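Local coordinates for protein mevalonate kinase (Staphylococcus aureus, PDB 2X7I) that probably transfers the gamma-phosphate of ATP to mevalonate, giving 5-phosphomevalonate, as a GHMP-family kinase, at residues K14-G19 / A29-F34; N94-R99 / V178-V183. All coordinates share one frame; numbering follows the deposited sequence.

Contact 1: K14-G19 / A29-F34; sequences KIILIG and AIAVPF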
ATOM      1  N   LYS A  14       0.644  -2.240   0.488  1.00 46.80           N
ATOM      2  CA  LYS A  14       1.620  -1.927   1.537  1.00 46.88           C
ATOM      3  C   LYS A  14       1.440  -0.501   2.057  1.00 46.65           C
ATOM      4  O   LYS A  14       0.886   0.352   1.366  1.00 46.43           O
ATOM      5  CB  LYS A  14       3.043  -2.167   1.028  1.00 46.18           C
ATOM      6  CG  LYS A  14       3.869  -0.943   0.728  1.00 46.46           C
ATOM      7  CD  LYS A  14       3.355  -0.109  -0.437  1.00 46.87           C
ATOM      8  CE  LYS A  14       3.802   1.338  -0.258  1.00 46.18           C
ATOM      9  NZ  LYS A  14       3.538   2.208  -1.421  1.00 46.38           N
ATOM     10  N   ILE A  15       1.906  -0.250   3.274  1.00 46.77           N
ATOM     11  CA  ILE A  15       1.910   1.105   3.828  1.00 46.71           C
ATOM     12  C   ILE A  15       3.306   1.482   4.279  1.00 46.04           C
ATOM     13  O   ILE A  15       4.009   0.681   4.882  1.00 45.49           O
ATOM     14  CB  ILE A  15       0.927   1.259   5.019  1.00 48.00           C
ATOM     15  CG1 ILE A  15      -0.481   0.827   4.596  1.00 48.86           C
ATOM     16  CG2 ILE A  15       0.929   2.708   5.534  1.00 48.13           C
ATOM     17  CD1 ILE A  15      -1.608   1.646   5.198  1.00 50.64           C
ATOM     18  N   ILE A  16       3.713   2.705   3.946  1.00 46.27           N
ATOM     19  CA  ILE A  16       4.906   3.301   4.515  1.00 46.13           C
ATOM     20  C   ILE A  16       4.432   3.939   5.808  1.00 47.11           C
ATOM     21  O   ILE A  16       3.792   4.991   5.788  1.00 47.59           O
ATOM     22  CB  ILE A  16       5.527   4.374   3.585  1.00 46.02           C
ATOM     23  CG1 ILE A  16       5.871   3.798   2.200  1.00 44.80           C
ATOM     24  CG2 ILE A  16       6.773   4.961   4.218  1.00 46.12           C
ATOM     25  CD1 ILE A  16       6.842   2.626   2.225  1.00 43.63           C
ATOM     26  N   LEU A  17       4.697   3.275   6.930  1.00 47.60           N
ATOM     27  CA  LEU A  17       4.296   3.791   8.235  1.00 48.53           C
ATOM     28  C   LEU A  17       4.964   5.129   8.516  1.00 48.72           C
ATOM     29  O   LEU A  17       4.316   6.075   8.965  1.00 49.18           O
ATOM     30  CB  LEU A  17       4.674   2.806   9.334  1.00 48.87           C
ATOM     31  CG  LEU A  17       3.831   1.535   9.459  1.00 49.76           C
ATOM     32  CD1 LEU A  17       4.314   0.765  10.679  1.00 50.24           C
ATOM     33  CD2 LEU A  17       2.349   1.834   9.576  1.00 49.36           C
ATOM     34  N   ILE A  18       6.270   5.186   8.255  1.00 48.30           N
ATOM     35  CA  ILE A  18       7.071   6.394   8.424  1.00 48.68           C
ATOM     36  C   ILE A  18       8.057   6.406   7.276  1.00 48.00           C
ATOM     37  O   ILE A  18       8.641   5.368   6.950  1.00 47.00           O
ATOM     38  CB  ILE A  18       7.882   6.384   9.724  1.00 49.23           C
ATOM     39  CG1 ILE A  18       7.020   6.007  10.917  1.00 51.90           C
ATOM     40  CG2 ILE A  18       8.522   7.741   9.984  1.00 49.24           C
ATOM     41  CD1 ILE A  18       7.823   5.356  12.037  1.00 54.26           C
ATOM     42  N   GLY A  19       8.243   7.575   6.675  1.00 48.37           N
ATOM     43  CA  GLY A  19       9.134   7.725   5.533  1.00 48.28           C
ATOM     44  C   GLY A  19       8.424   8.391   4.378  1.00 48.54           C
ATOM     45  O   GLY A  19       7.198   8.498   4.375  1.00 48.86           O
ATOM     46  N   ALA A  29      12.848   4.696   5.781  1.00 46.28           N
ATOM     47  CA  ALA A  29      11.458   4.294   5.685  1.00 46.08           C
ATOM     48  C   ALA A  29      11.178   2.996   6.458  1.00 46.36           C
ATOM     49  O   ALA A  29      12.061   2.157   6.634  1.00 46.59           O
ATOM     50  CB  ALA A  29      11.061   4.125   4.213  1.00 45.57           C
ATOM     51  N   ILE A  30       9.934   2.846   6.909  1.00 46.42           N
ATOM     52  CA  ILE A  30       9.434   1.565   7.375  1.00 46.55           C
ATOM     53  C   ILE A  30       8.144   1.212   6.634  1.00 46.10           C
ATOM     54  O   ILE A  30       7.112   1.854   6.822  1.00 46.18           O
ATOM     55  CB  ILE A  30       9.192   1.564   8.893  1.00 47.21           C
ATOM     56  CG1 ILE A  30      10.529   1.730   9.625  1.00 47.60           C
ATOM     57  CG2 ILE A  30       8.470   0.277   9.307  1.00 47.93           C
ATOM     58  CD1 ILE A  30      10.641   0.967  10.917  1.00 49.66           C
ATOM     59  N   ALA A  31       8.222   0.184   5.792  1.00 45.44           N
ATOM     60  CA  ALA A  31       7.073  -0.307   5.047  1.00 44.75           C
ATOM     61  C   ALA A  31       6.593  -1.613   5.678  1.00 45.27           C
ATOM     62  O   ALA A  31       7.405  -2.396   6.178  1.00 45.90           O
ATOM     63  CB  ALA A  31       7.449  -0.531   3.612  1.00 43.78           C
ATOM     64  N   VAL A  32       5.281  -1.836   5.666  1.00 45.16           N
ATOM     65  CA  VAL A  32       4.696  -3.082   6.155  1.00 46.01           C
ATOM     66  C   VAL A  32       3.588  -3.515   5.209  1.00 46.28           C
ATOM     67  O   VAL A  32       3.004  -2.667   4.526  1.00 46.41           O
ATOM     68  CB  VAL A  32       4.083  -2.941   7.587  1.00 46.42           C
ATOM     69  CG1 VAL A  32       5.143  -2.552   8.585  1.00 46.46           C
ATOM     70  CG2 VAL A  32       2.927  -1.936   7.590  1.00 46.31           C
ATOM     71  N   PRO A  33       3.277  -4.823   5.181  1.00 47.19           N
ATOM     72  CA  PRO A  33       2.160  -5.301   4.375  1.00 47.79           C
ATOM     73  C   PRO A  33       0.853  -4.641   4.789  1.00 48.44           C
ATOM     74  O   PRO A  33       0.640  -4.409   5.970  1.00 48.99           O
ATOM     75  CB  PRO A  33       2.110  -6.805   4.684  1.00 48.79           C
ATOM     76  CG  PRO A  33       3.413  -7.146   5.250  1.00 48.49           C
ATOM     77  CD  PRO A  33       3.922  -5.921   5.925  1.00 48.17           C
ATOM     78  N   PHE A  34       0.003  -4.327   3.818  1.00 48.36           N
ATOM     79  CA  PHE A  34      -1.325  -3.781   4.092  1.00 49.12           C
ATOM     80  C   PHE A  34      -2.346  -4.873   3.771  1.00 50.09           C
ATOM     81  O   PHE A  34      -2.875  -4.951   2.667  1.00 49.51           O
ATOM     82  CB  PHE A  34      -1.536  -2.516   3.250  1.00 48.28           C
ATOM     83  CG  PHE A  34      -2.884  -1.853   3.424  1.00 49.05           C
ATOM     84  CD1 PHE A  34      -3.476  -1.733   4.662  1.00 50.66           C
ATOM     85  CD2 PHE A  34      -3.537  -1.304   2.323  1.00 49.31           C
ATOM     86  CE1 PHE A  34      -4.695  -1.104   4.808  1.00 51.89           C
ATOM     87  CE2 PHE A  34      -4.752  -0.667   2.462  1.00 50.72           C
ATOM     88  CZ  PHE A  34      -5.335  -0.569   3.710  1.00 51.54           C
TER

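Contact 2: N94-R99 / V178-V183; sequences NLPPSR and VIDTGV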
ATOM      1  N   ASN A  94      -9.379  -3.387  -4.259  1.00 55.20           N
ATOM      2  CA  ASN A  94      -9.877  -2.750  -3.057  1.00 56.66           C
ATOM      3  C   ASN A  94      -9.211  -1.382  -2.803  1.00 55.78           C
ATOM      4  O   ASN A  94      -9.592  -0.652  -1.879  1.00 56.56           O
ATOM      5  CB  ASN A  94      -9.509  -3.673  -1.887  1.00 57.58           C
ATOM      6  CG  ASN A  94     -10.272  -3.364  -0.645  1.00 60.23           C
ATOM      7  OD1 ASN A  94     -11.234  -2.595  -0.679  1.00 66.16           O
ATOM      8  ND2 ASN A  94      -9.862  -3.960   0.467  1.00 60.22           N
ATOM      9  N   LEU A  95      -8.207  -1.064  -3.623  1.00 54.42           N
ATOM     10  CA  LEU A  95      -7.241   0.003  -3.350  1.00 53.24           C
ATOM     11  C   LEU A  95      -7.431   1.208  -4.254  1.00 52.85           C
ATOM     12  O   LEU A  95      -7.636   1.056  -5.449  1.00 53.32           O
ATOM     13  CB  LEU A  95      -5.824  -0.528  -3.541  1.00 51.81           C
ATOM     14  CG  LEU A  95      -5.427  -1.652  -2.591  1.00 51.42           C
ATOM     15  CD1 LEU A  95      -4.059  -2.200  -2.957  1.00 50.57           C
ATOM     16  CD2 LEU A  95      -5.448  -1.161  -1.167  1.00 50.74           C
ATOM     17  N   PRO A  96      -7.373   2.421  -3.683  1.00 53.11           N
ATOM     18  CA  PRO A  96      -7.465   3.625  -4.492  1.00 52.62           C
ATOM     19  C   PRO A  96      -6.126   3.901  -5.161  1.00 51.11           C
ATOM     20  O   PRO A  96      -5.081   3.467  -4.661  1.00 50.21           O
ATOM     21  CB  PRO A  96      -7.777   4.706  -3.458  1.00 53.54           C
ATOM     22  CG  PRO A  96      -7.092   4.254  -2.253  1.00 53.59           C
ATOM     23  CD  PRO A  96      -7.194   2.746  -2.258  1.00 53.59           C
ATOM     24  N   PRO A  97      -6.150   4.607  -6.292  1.00 50.25           N
ATOM     25  CA  PRO A  97      -4.903   4.944  -6.933  1.00 49.15           C
ATOM     26  C   PRO A  97      -4.191   6.127  -6.245  1.00 49.12           C
ATOM     27  O   PRO A  97      -4.855   7.039  -5.715  1.00 49.21           O
ATOM     28  CB  PRO A  97      -5.347   5.322  -8.340  1.00 49.67           C
ATOM     29  CG  PRO A  97      -6.734   5.887  -8.141  1.00 50.66           C
ATOM     30  CD  PRO A  97      -7.318   5.159  -6.998  1.00 50.91           C
ATOM     31  N   SER A  98      -2.857   6.068  -6.247  1.00 48.07           N
ATOM     32  CA  SER A  98      -1.974   7.196  -5.944  1.00 48.52           C
ATOM     33  C   SER A  98      -2.020   7.677  -4.491  1.00 48.60           C
ATOM     34  O   SER A  98      -1.720   8.841  -4.221  1.00 49.74           O
ATOM     35  CB  SER A  98      -2.255   8.367  -6.901  1.00 49.33           C
ATOM     36  OG  SER A  98      -2.113   7.949  -8.249  1.00 50.03           O
ATOM     37  N   ARG A  99      -2.373   6.783  -3.574  1.00 47.80           N
ATOM     38  CA  ARG A  99      -2.407   7.082  -2.146  1.00 48.45           C
ATOM     39  C   ARG A  99      -1.257   6.406  -1.387  1.00 47.73           C
ATOM     40  O   ARG A  99      -1.248   6.398  -0.159  1.00 47.70           O
ATOM     41  CB  ARG A  99      -3.733   6.608  -1.535  1.00 49.05           C
ATOM     42  CG  ARG A  99      -4.995   7.104  -2.230  1.00 50.00           C
ATOM     43  CD  ARG A  99      -5.074   8.613  -2.363  1.00 51.26           C
ATOM     44  NE  ARG A  99      -5.014   9.298  -1.066  1.00 53.37           N
ATOM     45  CZ  ARG A  99      -5.544  10.493  -0.799  1.00 53.89           C
ATOM     46  NH1 ARG A  99      -6.214  11.171  -1.718  1.00 54.75           N
ATOM     47  NH2 ARG A  99      -5.411  11.006   0.415  1.00 54.22           N
ATOM     48  N   VAL A 178      -6.774   3.222   8.546  1.00 52.11           N
ATOM     49  CA  VAL A 178      -6.195   3.862   7.380  1.00 50.81           C
ATOM     50  C   VAL A 178      -7.295   4.662   6.704  1.00 51.95           C
ATOM     51  O   VAL A 178      -8.330   4.113   6.353  1.00 52.86           O
ATOM     52  CB  VAL A 178      -5.613   2.811   6.424  1.00 49.62           C
ATOM     53  CG1 VAL A 178      -5.091   3.455   5.147  1.00 47.84           C
ATOM     54  CG2 VAL A 178      -4.514   2.017   7.127  1.00 48.74           C
ATOM     55  N   ILE A 179      -7.080   5.964   6.554  1.00 52.58           N
ATOM     56  CA  ILE A 179      -8.072   6.856   5.964  1.00 53.98           C
ATOM     57  C   ILE A 179      -7.567   7.467   4.655  1.00 53.64           C
ATOM     58  O   ILE A 179      -6.456   7.968   4.589  1.00 53.07           O
ATOM     59  CB  ILE A 179      -8.426   7.997   6.925  1.00 55.33           C
ATOM     60  CG1 ILE A 179      -9.047   7.445   8.211  1.00 56.02           C
ATOM     61  CG2 ILE A 179      -9.373   8.986   6.247  1.00 56.91           C
ATOM     62  CD1 ILE A 179      -8.970   8.395   9.396  1.00 56.85           C
ATOM     63  N   ASP A 180      -8.406   7.410   3.624  1.00 54.99           N
ATOM     64  CA  ASP A 180      -8.169   8.058   2.334  1.00 55.44           C
ATOM     65  C   ASP A 180      -9.082   9.280   2.274  1.00 57.86           C
ATOM     66  O   ASP A 180     -10.285   9.159   2.462  1.00 59.18           O
ATOM     67  CB  ASP A 180      -8.488   7.057   1.208  1.00 55.12           C
ATOM     68  CG  ASP A 180      -8.513   7.685  -0.184  1.00 55.37           C
ATOM     69  OD1 ASP A 180      -8.969   7.002  -1.128  1.00 56.05           O
ATOM     70  OD2 ASP A 180      -8.095   8.840  -0.351  1.00 55.89           O
ATOM     71  N   THR A 181      -8.512  10.457   2.030  1.00 59.24           N
ATOM     72  CA  THR A 181      -9.293  11.700   1.991  1.00 62.14           C
ATOM     73  C   THR A 181      -9.951  11.966   0.628  1.00 63.43           C
ATOM     74  O   THR A 181     -10.723  12.908   0.497  1.00 65.74           O
ATOM     75  CB  THR A 181      -8.446  12.929   2.391  1.00 62.86           C
ATOM     76  OG1 THR A 181      -7.479  13.202   1.371  1.00 63.80           O
ATOM     77  CG2 THR A 181      -7.734  12.688   3.727  1.00 62.18           C
ATOM     78  N   GLY A 182      -9.642  11.156  -0.382  1.00 62.30           N
ATOM     79  CA  GLY A 182     -10.360  11.214  -1.651  1.00 63.72           C
ATOM     80  C   GLY A 182      -9.930  12.316  -2.607  1.00 64.84           C
ATOM     81  O   GLY A 182      -8.849  12.894  -2.475  1.00 64.33           O
ATOM     82  N   VAL A 183     -10.797  12.602  -3.574  1.00 66.54           N
ATOM     83  CA  VAL A 183     -10.498  13.547  -4.645  1.00 67.86           C
ATOM     84  C   VAL A 183     -10.647  15.002  -4.196  1.00 69.95           C
ATOM     85  O   VAL A 183     -11.695  15.407  -3.692  1.00 71.73           O
ATOM     86  CB  VAL A 183     -11.406  13.298  -5.862  1.00 69.15           C
ATOM     87  CG1 VAL A 183     -11.154  14.342  -6.918  1.00 71.23           C
ATOM     88  CG2 VAL A 183     -11.166  11.898  -6.423  1.00 67.47           C
TER

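Contact 1: K14-G19 / A29-F34
The Phe-34 ring takes a methyl group of Ile-15 over one face: CD1 sits 4.1 Å from the ring centroid, displaced toward the rim, in a CH-pi contact, while CG1 of Ile-15 lies 3.8 Å from CB of Phe-34. CG of Phe-34 stands opposite the backbone N (chi1 179°), which leads the ring on past the partner strand, and Trp-302 meets it edge-to-face. Beside this pair the backbones of Ile-15 and Val-32 form an antiparallel hydrogen-bonded pair, each N reaching the other's O at 2.9 Å. Next comes the non-hydrogen-bonded pair Ile-16 and Ala-31, where CD1 of Ile-16 lies against CB of Ala-31 at 3.5 Å. At Leu-17 the chain turns a corner; Leu-17 N still donates to Ile-30 O (2.8 Å), in a bond bent to 135°, and the Leu-17 side chain crosses that of Val-32 at about a right angle, CD1 of Leu-17 being 4.0 Å from CG1 of Val-32. Ile-18 and Ile-30 extend the apolar side onto helix 203-222. Lys-14 turns its amine away, to Gly-100 O and in a salt bridge to Asp-147. The whole is a buried antiparallel strand pair, formed where strand 6-16 meets strand 29-45 in the mixed sheet of the GHMP kinase fold.

Contact 2: N94-R99 / V178-V183
Arg-99 and Asp-180 form a salt bridge without an N-H directed at the acid: OD2 of Asp-180 hovers 3.0 Å above the guanidinium plane of Arg-99, over its centre, and 3.2 Å from NE. The two flat groups are inclined by 48°, and the attraction is one of charge. The N-H groups are spent elsewhere. NH2 of Arg-99 donates to OG1 of Thr-181 at 3.2 Å, OG1 lying 19° out of the guanidinium plane, and NH1 makes a weak, bent bond to Gly-182 O; outside the two segments NE binds Gly-274 O and NH1 binds Gln-189. With so many partners the guanidinium is probably well fixed in rotation. Asp-180 ends strand 175-180, and OD2 also accepts from Gly-182 N at 2.8 Å, closing an Asx turn by which the chain leaves the four-stranded antiparallel sheet; this second grip comes from above the carboxylate plane. With CG trans to the backbone N (chi1 170°), the carboxylate of Asp-180 extends toward segment 94-99, part of the loop between strand 87-93 and helix 103-119. There OD1 rests against the Pro-96 ring, 3.5 Å from its CB, and the same ring packs on Trp-302 of the adjoining strand 300-305.

Contact 1 closes before contact 2 opens along the chain, and their centres lie 15 Å apart. The 14-19/29-34 pair belongs to the mixed sheet, whereas contact 2 joins the loop following one of that sheet's strands, 87-93, to strand 175-180 of the separate antiparallel sheet. Between them runs a shared apolar seam: Val-178 CG2 touches Ile-15 CD1 at 3.5 Å and also packs on Phe-34, whose ring meets Leu-95 as well. Trp-302 in strand 300-305 borders both. The two sheets are thus packed together through these buried side chains, close to a citrate, probably from crystallisation, that lies near Lys-14 and Arg-99 and accepts a hydrogen bond from the backbone N of Ser-98.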